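Malonyl-CoA decarboxylase (Rhodopseudomonas palustris, PDB 4KSA) probably catalyses the decarboxylation of malonyl-CoA to acetyl-CoA and carbon dioxide. Local coordinates at residues A[388-393]-A[412-417]. Numbering follows the deposited sequence.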
loop_
_atom_site.group_PDB
_atom_site.type_symbol
_atom_site.label_atom_id
_atom_site.label_comp_id
_atom_site.label_asym_id
_atom_site.label_seq_id
_atom_site.Cartn_x
_atom_site.Cartn_y
_atom_site.Cartn_z
ATOM N N ALA A 388 10.547 -25.336 20.193
ATOM C CA ALA A 388 11.975 -25.604 20.154
ATOM C C ALA A 388 12.343 -26.823 20.982
ATOM O O ALA A 388 11.507 -27.386 21.703
ATOM C CB ALA A 388 12.749 -24.408 20.631
ATOM N N ARG A 389 13.614 -27.202 20.844
ATOM C CA ARG A 389 14.244 -28.344 21.512
ATOM C C ARG A 389 15.405 -27.824 22.351
ATOM O O ARG A 389 16.168 -26.979 21.884
ATOM C CB ARG A 389 14.792 -29.317 20.451
ATOM C CG ARG A 389 15.773 -30.387 20.966
ATOM C CD ARG A 389 16.219 -31.351 19.853
ATOM N NE ARG A 389 17.510 -30.985 19.266
ATOM C CZ ARG A 389 17.878 -31.271 18.013
ATOM N NH1 ARG A 389 19.073 -30.901 17.560
ATOM N NH2 ARG A 389 17.044 -31.911 17.202
ATOM N N LEU A 390 15.532 -28.302 23.590
ATOM C CA LEU A 390 16.653 -27.888 24.436
ATOM C C LEU A 390 17.872 -28.634 23.869
ATOM O O LEU A 390 17.995 -29.839 24.040
ATOM C CB LEU A 390 16.391 -28.290 25.880
ATOM C CG LEU A 390 17.559 -28.026 26.829
ATOM C CD1 LEU A 390 18.021 -26.577 26.720
ATOM C CD2 LEU A 390 17.121 -28.361 28.251
ATOM N N ASP A 391 18.764 -27.908 23.205
ATOM C CA ASP A 391 19.900 -28.519 22.530
ATOM C C ASP A 391 21.279 -28.562 23.206
ATOM O O ASP A 391 22.026 -29.516 23.003
ATOM C CB ASP A 391 20.037 -27.877 21.146
ATOM C CG ASP A 391 20.621 -28.819 20.112
ATOM O OD1 ASP A 391 20.044 -29.910 19.913
ATOM O OD2 ASP A 391 21.648 -28.458 19.489
ATOM N N ARG A 392 21.640 -27.556 23.988
ATOM C CA ARG A 392 22.938 -27.580 24.642
ATOM C C ARG A 392 23.035 -26.634 25.820
ATOM O O ARG A 392 22.464 -25.560 25.797
ATOM C CB ARG A 392 24.048 -27.261 23.637
ATOM C CG ARG A 392 25.156 -26.370 24.199
ATOM C CD ARG A 392 26.495 -26.664 23.568
ATOM N NE ARG A 392 26.415 -26.731 22.117
ATOM C CZ ARG A 392 26.622 -25.706 21.293
ATOM N NH1 ARG A 392 26.516 -25.885 19.977
ATOM N NH2 ARG A 392 26.948 -24.511 21.780
ATOM N N LEU A 393 23.778 -27.041 26.844
ATOM C CA LEU A 393 23.968 -26.226 28.040
ATOM C C LEU A 393 25.346 -25.589 27.945
ATOM O O LEU A 393 26.339 -26.284 27.810
ATOM C CB LEU A 393 23.860 -27.104 29.286
ATOM C CG LEU A 393 22.625 -28.009 29.342
ATOM C CD1 LEU A 393 22.576 -28.739 30.671
ATOM C CD2 LEU A 393 21.374 -27.175 29.170
ATOM N N VAL A 412 22.249 -21.285 27.428
ATOM C CA VAL A 412 21.884 -22.450 26.646
ATOM C C VAL A 412 21.496 -22.068 25.233
ATOM O O VAL A 412 21.375 -20.892 24.898
ATOM C CB VAL A 412 20.701 -23.204 27.248
ATOM C CG1 VAL A 412 21.043 -23.697 28.637
ATOM C CG2 VAL A 412 19.492 -22.310 27.260
ATOM N N ASN A 413 21.329 -23.081 24.397
ATOM C CA ASN A 413 20.919 -22.879 23.027
ATOM C C ASN A 413 19.681 -23.730 22.897
ATOM O O ASN A 413 19.656 -24.868 23.367
ATOM C CB ASN A 413 21.950 -23.399 22.018
ATOM C CG ASN A 413 23.354 -22.891 22.270
ATOM O OD1 ASN A 413 24.188 -23.604 22.819
ATOM N ND2 ASN A 413 23.630 -21.668 21.859
ATOM N N TYR A 414 18.634 -23.172 22.307
ATOM C CA TYR A 414 17.430 -23.950 22.068
ATOM C C TYR A 414 17.558 -24.121 20.561
ATOM O O TYR A 414 18.091 -23.247 19.880
ATOM C CB TYR A 414 16.172 -23.176 22.473
ATOM C CG TYR A 414 15.974 -23.068 23.977
ATOM C CD1 TYR A 414 15.267 -24.042 24.682
ATOM C CD2 TYR A 414 16.489 -21.977 24.694
ATOM C CE1 TYR A 414 15.063 -23.940 26.071
ATOM C CE2 TYR A 414 16.301 -21.864 26.085
ATOM C CZ TYR A 414 15.585 -22.849 26.761
ATOM O OH TYR A 414 15.395 -22.733 28.120
ATOM N N LEU A 415 17.123 -25.260 20.041
ATOM C CA LEU A 415 17.263 -25.527 18.620
ATOM C C LEU A 415 15.912 -25.491 17.928
ATOM O O LEU A 415 14.995 -26.248 18.273
ATOM C CB LEU A 415 17.952 -26.893 18.435
ATOM C CG LEU A 415 18.481 -27.384 17.080
ATOM C CD1 LEU A 415 17.320 -27.817 16.199
ATOM C CD2 LEU A 415 19.322 -26.299 16.429
ATOM N N TYR A 416 15.789 -24.580 16.967
ATOM C CA TYR A 416 14.548 -24.450 16.217
ATOM C C TYR A 416 14.730 -25.131 14.880
ATOM O O TYR A 416 15.585 -24.747 14.078
ATOM C CB TYR A 416 14.168 -22.976 15.999
ATOM C CG TYR A 416 13.530 -22.305 17.197
ATOM C CD1 TYR A 416 14.296 -21.566 18.098
ATOM C CD2 TYR A 416 12.157 -22.426 17.448
ATOM C CE1 TYR A 416 13.714 -20.962 19.225
ATOM C CE2 TYR A 416 11.565 -21.826 18.576
ATOM C CZ TYR A 416 12.358 -21.101 19.457
ATOM O OH TYR A 416 11.818 -20.542 20.581
ATOM N N ALA A 417 13.934 -26.167 14.665
ATOM C CA ALA A 417 13.978 -26.926 13.426
ATOM C C ALA A 417 12.624 -26.752 12.782
ATOM O O ALA A 417 11.624 -27.310 13.247
ATOM C CB ALA A 417 14.234 -28.393 13.712
#
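R389 and L415 form an antiparallel hydrogen-bonded pair, L415 N giving a nearly straight bond to R389 O (2.7 Å), and a classic beta bulge follows: D391 and R392 both face N413, whose O accepts from D391 N and, weakly, from R392 N. As the extra residue of the bulge, D391 turns its side chain toward the other strand, CB 3.6 Å from L415 CB. The R389 guanidinium meets its carboxylate side-on: NE and NH1 both reach OD1, NH1 at 2.7 Å in a salt bridge. A bend at chi3 (97°) swings the guanidinium back to D391, its flat face against the apolar L415 CD1. With the carboxylate gone, as in an alanine here, R389 is likely to lose this charged mate and turn more freely. N413 suits its place because its amide both accepts, from N394 ND2, and donates, to the carbonyls of P241 and T304; OD1 also lies over the R392 guanidinium. On the other face, L390 CD1 meets Y414 CE1 at 4.0 Å, and L393 packs on V412. A388 is small enough for its CB to sit over the Y416 ring (CH-pi). Helix 347-367 packs against L390, L393 and V412; H383 of helix 378-385 stacks on Y414; strand 301-304 flanks 411-416, while L390 bonds through its backbone to A435 and A437.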